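Local atomic coordinates of GH26A (Muricauda sp. MAR_2010_75, PDB entry 6Q75), a protein that probably hydrolyses beta-linked polysaccharides such as beta-mannans, as a glycoside hydrolase of family 26. Residues 39-53 with 291-303. Numbering follows the deposited sequence.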
loop_
_atom_site.group_PDB
_atom_site.type_symbol
_atom_site.label_atom_id
_atom_site.label_comp_id
_atom_site.label_asym_id
_atom_site.label_seq_id
_atom_site.Cartn_x
_atom_site.Cartn_y
_atom_site.Cartn_z
ATOM N N ILE A 39 11.350 -2.442 10.596
ATOM C CA ILE A 39 11.561 -2.211 9.166
ATOM C C ILE A 39 12.857 -1.438 8.932
ATOM O O ILE A 39 13.621 -1.738 7.999
ATOM C CB ILE A 39 10.332 -1.493 8.570
ATOM C CG1 ILE A 39 9.129 -2.440 8.514
ATOM C CG2 ILE A 39 10.630 -0.957 7.180
ATOM C CD1 ILE A 39 7.796 -1.737 8.146
ATOM N N HIS A 40 13.149 -0.456 9.792
ATOM C CA HIS A 40 14.414 0.267 9.672
ATOM C C HIS A 40 15.620 -0.626 9.902
ATOM O O HIS A 40 16.711 -0.303 9.419
ATOM C CB HIS A 40 14.462 1.437 10.643
ATOM C CG HIS A 40 13.861 2.687 10.088
ATOM N ND1 HIS A 40 12.507 2.947 10.136
ATOM C CD2 HIS A 40 14.424 3.740 9.450
ATOM C CE1 HIS A 40 12.263 4.116 9.569
ATOM N NE2 HIS A 40 13.409 4.618 9.144
ATOM N N SER A 41 15.454 -1.734 10.616
ATOM C CA SER A 41 16.576 -2.606 10.948
ATOM C C SER A 41 16.841 -3.686 9.899
ATOM O O SER A 41 17.784 -4.469 10.073
ATOM C CB SER A 41 16.337 -3.293 12.297
ATOM O OG SER A 41 15.536 -4.455 12.104
ATOM N N LEU A 42 16.043 -3.766 8.831
ATOM C CA LEU A 42 16.135 -4.920 7.938
ATOM C C LEU A 42 17.484 -4.987 7.239
ATOM O O LEU A 42 18.029 -6.079 7.061
ATOM C CB LEU A 42 15.004 -4.901 6.909
ATOM C CG LEU A 42 13.600 -5.161 7.473
ATOM C CD1 LEU A 42 12.477 -4.817 6.464
ATOM C CD2 LEU A 42 13.500 -6.597 7.983
ATOM N N ASP A 43 18.036 -3.835 6.856
ATOM C CA ASP A 43 19.405 -3.701 6.342
ATOM C C ASP A 43 19.794 -4.861 5.431
ATOM O O ASP A 43 20.691 -5.651 5.726
ATOM C CB ASP A 43 20.404 -3.572 7.498
ATOM N N GLY A 44 19.091 -4.963 4.308
ATOM C CA GLY A 44 19.382 -5.965 3.299
ATOM C C GLY A 44 18.388 -7.108 3.253
ATOM O O GLY A 44 18.299 -7.790 2.228
ATOM N N LYS A 45 17.636 -7.334 4.323
ATOM C CA LYS A 45 16.641 -8.393 4.329
ATOM C C LYS A 45 15.334 -7.846 3.768
ATOM O O LYS A 45 15.101 -6.640 3.788
ATOM C CB LYS A 45 16.427 -8.918 5.746
ATOM C CG LYS A 45 17.711 -9.513 6.351
ATOM C CD LYS A 45 17.411 -10.593 7.369
ATOM C CE LYS A 45 18.690 -11.370 7.703
ATOM N NZ LYS A 45 18.512 -12.840 7.478
ATOM N N ILE A 46 14.476 -8.746 3.276
ATOM C CA ILE A 46 13.220 -8.325 2.651
ATOM C C ILE A 46 12.086 -9.230 3.127
ATOM O O ILE A 46 12.229 -10.457 3.163
ATOM C CB ILE A 46 13.331 -8.311 1.109
ATOM C CG1 ILE A 46 12.058 -7.772 0.467
ATOM C CG2 ILE A 46 13.709 -9.704 0.568
ATOM C CD1 ILE A 46 12.228 -7.401 -1.001
ATOM N N LEU A 47 10.957 -8.618 3.503
ATOM C CA LEU A 47 9.791 -9.370 3.959
ATOM C C LEU A 47 8.982 -9.879 2.772
ATOM O O LEU A 47 8.621 -9.098 1.882
ATOM C CB LEU A 47 8.896 -8.481 4.838
ATOM C CG LEU A 47 9.562 -7.986 6.114
ATOM C CD1 LEU A 47 8.847 -6.755 6.584
ATOM C CD2 LEU A 47 9.470 -9.086 7.166
ATOM N N ALA A 48 8.657 -11.183 2.774
ATOM C CA ALA A 48 7.780 -11.746 1.737
ATOM C C ALA A 48 6.323 -11.397 2.017
ATOM O O ALA A 48 5.831 -11.622 3.126
ATOM C CB ALA A 48 7.920 -13.266 1.667
ATOM N N GLY A 49 5.611 -10.917 0.994
ATOM C CA GLY A 49 4.248 -10.467 1.187
ATOM C C GLY A 49 3.347 -10.915 0.056
ATOM O O GLY A 49 3.802 -11.235 -1.049
ATOM N N GLN A 50 2.046 -10.917 0.346
ATOM C CA GLN A 50 1.056 -11.420 -0.605
ATOM C C GLN A 50 -0.268 -10.697 -0.385
ATOM O O GLN A 50 -0.734 -10.607 0.752
ATOM C CB GLN A 50 0.872 -12.929 -0.440
ATOM C CG GLN A 50 -0.220 -13.510 -1.345
ATOM C CD GLN A 50 0.191 -13.562 -2.815
ATOM O OE1 GLN A 50 1.279 -14.017 -3.153
ATOM N NE2 GLN A 50 -0.705 -13.104 -3.703
ATOM N N HIS A 51 -0.877 -10.248 -1.478
ATOM C CA HIS A 51 -2.162 -9.558 -1.495
ATOM C C HIS A 51 -3.264 -10.521 -1.912
ATOM O O HIS A 51 -3.030 -11.435 -2.708
ATOM C CB HIS A 51 -2.088 -8.387 -2.468
ATOM C CG HIS A 51 -3.378 -7.653 -2.649
ATOM N ND1 HIS A 51 -3.733 -6.611 -1.827
ATOM C CD2 HIS A 51 -4.363 -7.753 -3.579
ATOM C CE1 HIS A 51 -4.890 -6.104 -2.227
ATOM N NE2 HIS A 51 -5.304 -6.783 -3.278
ATOM N N SER A 52 -4.460 -10.334 -1.340
ATOM C CA SER A 52 -5.656 -11.072 -1.741
ATOM C C SER A 52 -6.810 -10.092 -1.906
ATOM O O SER A 52 -6.873 -9.073 -1.215
ATOM C CB SER A 52 -6.041 -12.160 -0.701
ATOM O OG SER A 52 -4.983 -13.079 -0.454
ATOM N N TYR A 53 -7.726 -10.389 -2.828
ATOM C CA TYR A 53 -8.935 -9.581 -2.928
ATOM C C TYR A 53 -9.780 -9.724 -1.669
ATOM O O TYR A 53 -9.820 -10.790 -1.039
ATOM C CB TYR A 53 -9.761 -10.008 -4.138
ATOM C CG TYR A 53 -8.977 -10.040 -5.427
ATOM C CD1 TYR A 53 -8.509 -8.861 -6.005
ATOM C CD2 TYR A 53 -8.729 -11.245 -6.090
ATOM C CE1 TYR A 53 -7.800 -8.889 -7.205
ATOM C CE2 TYR A 53 -8.052 -11.275 -7.286
ATOM C CZ TYR A 53 -7.582 -10.094 -7.837
ATOM O OH TYR A 53 -6.866 -10.111 -9.023
ATOM N N PRO A 291 19.237 -3.857 -2.439
ATOM C CA PRO A 291 18.995 -4.420 -1.099
ATOM C C PRO A 291 18.064 -3.580 -0.252
ATOM O O PRO A 291 17.588 -4.067 0.775
ATOM C CB PRO A 291 20.402 -4.482 -0.486
ATOM C CG PRO A 291 21.138 -3.372 -1.158
ATOM C CD PRO A 291 20.576 -3.263 -2.566
ATOM N N LYS A 292 17.791 -2.344 -0.640
ATOM C CA LYS A 292 16.985 -1.483 0.218
ATOM C C LYS A 292 15.494 -1.818 0.187
ATOM O O LYS A 292 14.746 -1.312 1.030
ATOM C CB LYS A 292 17.213 -0.024 -0.180
ATOM C CG LYS A 292 18.557 0.542 0.296
ATOM C CD LYS A 292 18.760 1.952 -0.221
ATOM C CE LYS A 292 20.217 2.388 -0.116
ATOM N NZ LYS A 292 20.583 2.777 1.243
ATOM N N TRP A 293 15.016 -2.633 -0.755
ATOM C CA TRP A 293 13.599 -2.988 -0.732
ATOM C C TRP A 293 13.280 -3.712 0.574
ATOM O O TRP A 293 13.911 -4.716 0.906
ATOM C CB TRP A 293 13.228 -3.866 -1.931
ATOM C CG TRP A 293 13.412 -3.249 -3.280
ATOM C CD1 TRP A 293 14.213 -3.729 -4.295
ATOM C CD2 TRP A 293 12.735 -2.097 -3.821
ATOM N NE1 TRP A 293 14.084 -2.934 -5.414
ATOM C CE2 TRP A 293 13.194 -1.926 -5.145
ATOM C CE3 TRP A 293 11.805 -1.177 -3.302
ATOM C CZ2 TRP A 293 12.756 -0.886 -5.965
ATOM C CZ3 TRP A 293 11.367 -0.149 -4.125
ATOM C CH2 TRP A 293 11.842 -0.010 -5.439
ATOM N N SER A 294 12.288 -3.201 1.313
ATOM C CA SER A 294 11.986 -3.734 2.636
ATOM C C SER A 294 10.961 -4.842 2.615
ATOM O O SER A 294 10.961 -5.668 3.528
ATOM C CB SER A 294 11.460 -2.626 3.558
ATOM O OG SER A 294 12.335 -1.525 3.528
ATOM N N TRP A 295 10.059 -4.844 1.640
ATOM C CA TRP A 295 9.141 -5.954 1.442
ATOM C C TRP A 295 8.744 -5.962 -0.021
ATOM O O TRP A 295 9.010 -5.014 -0.765
ATOM C CB TRP A 295 7.899 -5.901 2.379
ATOM C CG TRP A 295 6.840 -4.889 2.035
ATOM C CD1 TRP A 295 5.834 -5.008 1.085
ATOM C CD2 TRP A 295 6.640 -3.616 2.675
ATOM N NE1 TRP A 295 5.040 -3.862 1.104
ATOM C CE2 TRP A 295 5.525 -3.000 2.059
ATOM C CE3 TRP A 295 7.308 -2.933 3.700
ATOM C CZ2 TRP A 295 5.052 -1.725 2.446
ATOM C CZ3 TRP A 295 6.849 -1.648 4.069
ATOM C CH2 TRP A 295 5.723 -1.075 3.446
ATOM N N PHE A 296 8.162 -7.078 -0.445
ATOM C CA PHE A 296 7.457 -7.149 -1.712
ATOM C C PHE A 296 6.076 -7.701 -1.419
ATOM O O PHE A 296 5.901 -8.421 -0.437
ATOM C CB PHE A 296 8.208 -8.036 -2.735
ATOM C CG PHE A 296 8.334 -9.476 -2.330
ATOM C CD1 PHE A 296 7.260 -10.365 -2.452
ATOM C CD2 PHE A 296 9.557 -9.980 -1.907
ATOM C CE1 PHE A 296 7.401 -11.722 -2.116
ATOM C CE2 PHE A 296 9.699 -11.326 -1.559
ATOM C CZ PHE A 296 8.624 -12.201 -1.673
ATOM N N MET A 297 5.093 -7.371 -2.273
ATOM C CA MET A 297 3.745 -7.911 -2.111
ATOM C C MET A 297 3.241 -8.376 -3.470
ATOM O O MET A 297 2.942 -7.548 -4.332
ATOM C CB MET A 297 2.786 -6.860 -1.515
ATOM C CG MET A 297 1.470 -7.512 -1.139
ATOM S SD MET A 297 0.158 -6.378 -0.638
ATOM C CE MET A 297 -0.088 -5.444 -2.154
ATOM N N VAL A 298 3.163 -9.695 -3.670
ATOM C CA VAL A 298 2.665 -10.227 -4.934
ATOM C C VAL A 298 1.166 -9.998 -5.054
ATOM O O VAL A 298 0.414 -10.111 -4.072
ATOM C CB VAL A 298 3.019 -11.715 -5.058
ATOM C CG1 VAL A 298 2.452 -12.287 -6.342
ATOM C CG2 VAL A 298 4.503 -11.866 -5.043
ATOM N N TRP A 299 0.726 -9.642 -6.257
ATOM C CA TRP A 299 -0.673 -9.286 -6.488
ATOM C C TRP A 299 -1.499 -10.545 -6.715
ATOM O O TRP A 299 -1.480 -11.112 -7.801
ATOM C CB TRP A 299 -0.794 -8.358 -7.688
ATOM C CG TRP A 299 -2.206 -7.827 -7.810
ATOM C CD1 TRP A 299 -3.184 -8.273 -8.646
ATOM C CD2 TRP A 299 -2.802 -6.802 -7.000
ATOM N NE1 TRP A 299 -4.343 -7.548 -8.448
ATOM C CE2 TRP A 299 -4.133 -6.646 -7.435
ATOM C CE3 TRP A 299 -2.325 -5.975 -5.973
ATOM C CZ2 TRP A 299 -5.009 -5.705 -6.860
ATOM C CZ3 TRP A 299 -3.187 -5.049 -5.412
ATOM C CH2 TRP A 299 -4.516 -4.923 -5.856
ATOM N N SER A 300 -2.262 -10.963 -5.706
ATOM C CA SER A 300 -3.198 -12.081 -5.864
ATOM C C SER A 300 -2.680 -13.242 -6.700
ATOM O O SER A 300 -1.676 -13.853 -6.334
ATOM C CB SER A 300 -4.510 -11.561 -6.432
ATOM O OG SER A 300 -5.059 -10.641 -5.463
ATOM N N ASN A 301 -3.369 -13.599 -7.793
ATOM C CA ASN A 301 -2.970 -14.841 -8.463
ATOM C C ASN A 301 -1.759 -14.669 -9.358
ATOM O O ASN A 301 -1.380 -15.636 -10.034
ATOM C CB ASN A 301 -4.122 -15.458 -9.283
ATOM C CG ASN A 301 -3.911 -16.969 -9.540
ATOM O OD1 ASN A 301 -3.490 -17.700 -8.645
ATOM N ND2 ASN A 301 -4.191 -17.425 -10.767
ATOM N N TRP A 302 -1.118 -13.496 -9.378
ATOM C CA TRP A 302 0.179 -13.411 -10.046
ATOM C C TRP A 302 1.195 -14.322 -9.370
ATOM O O TRP A 302 2.207 -14.681 -9.988
ATOM C CB TRP A 302 0.667 -11.964 -10.081
ATOM C CG TRP A 302 0.187 -11.138 -11.256
ATOM C CD1 TRP A 302 0.964 -10.569 -12.222
ATOM C CD2 TRP A 302 -1.174 -10.786 -11.588
ATOM N NE1 TRP A 302 0.188 -9.891 -13.131
ATOM C CE2 TRP A 302 -1.130 -10.006 -12.764
ATOM C CE3 TRP A 302 -2.416 -11.065 -11.011
ATOM C CZ2 TRP A 302 -2.283 -9.495 -13.369
ATOM C CZ3 TRP A 302 -3.557 -10.557 -11.606
ATOM C CH2 TRP A 302 -3.482 -9.783 -12.777
ATOM N N ILE A 303 0.919 -14.756 -8.138
ATOM C CA ILE A 303 1.785 -15.720 -7.471
ATOM C C ILE A 303 1.882 -17.005 -8.290
ATOM O O ILE A 303 2.879 -17.719 -8.211
ATOM C CB ILE A 303 1.295 -15.981 -6.028
ATOM C CG1 ILE A 303 2.347 -16.746 -5.210
ATOM C CG2 ILE A 303 -0.023 -16.747 -6.027
ATOM C CD1 ILE A 303 3.699 -15.993 -5.037
HETATM O O HOH W 1 16.210 -4.272 3.153
HETATM O O HOH W 2 -5.593 -12.574 -9.527
HETATM O O HOH W 3 -6.587 -7.951 -10.408
#
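Leu47 and Trp295 pair where strands 46-51 and 293-299 run parallel, their axes 4.1 Å apart at closest and inclined by 28°. The pairing joins the first and last of the eight main strands, closing a (beta/alpha)8 barrel, the fold of family 26. Leu47 N donates to Ser294 O, and His51 N donates to Val298 O over 2.9 Å. Side chains alternate between the two faces of the sheet. On the side of Ala48 and Gln50, the Phe296 ring folds back over the neighbouring strand, its CG set between backbone N and carbonyl carbon (chi1 63°), and Ala48 CA sits over its face, 3.9 Å from the centroid, while Ile46 CD1 meets its edge. The Gln50 side chain bends at chi2 so that NE2 donates to His51 O at 3.0 Å and, weakly, to Ser300 O; OE1 rests against Val298 CB and Ile303 CB. On the opposite side, His51 and Trp299 both swing CG anti to the backbone N and form an offset stack, the His51 ring against the six-membered ring of Trp299, planes 12° and centroids 3.9 Å apart. Met297 SD lies at the His51 ring edge. Tyr53 lays one face over Ser300 OG, and a water links Tyr53 OH with Trp299 NE1. Replacing Trp299 with alanine would probably uncover one face of His51, leaving its ring freer to turn, and cost the water its indole donor. Tris and glycerol, probably from the crystallisation liquor, lie beside Trp299 at the C-terminal strand ends, where family 26 enzymes hold their active site, consistent with Trp299 lining a sugar-binding pocket.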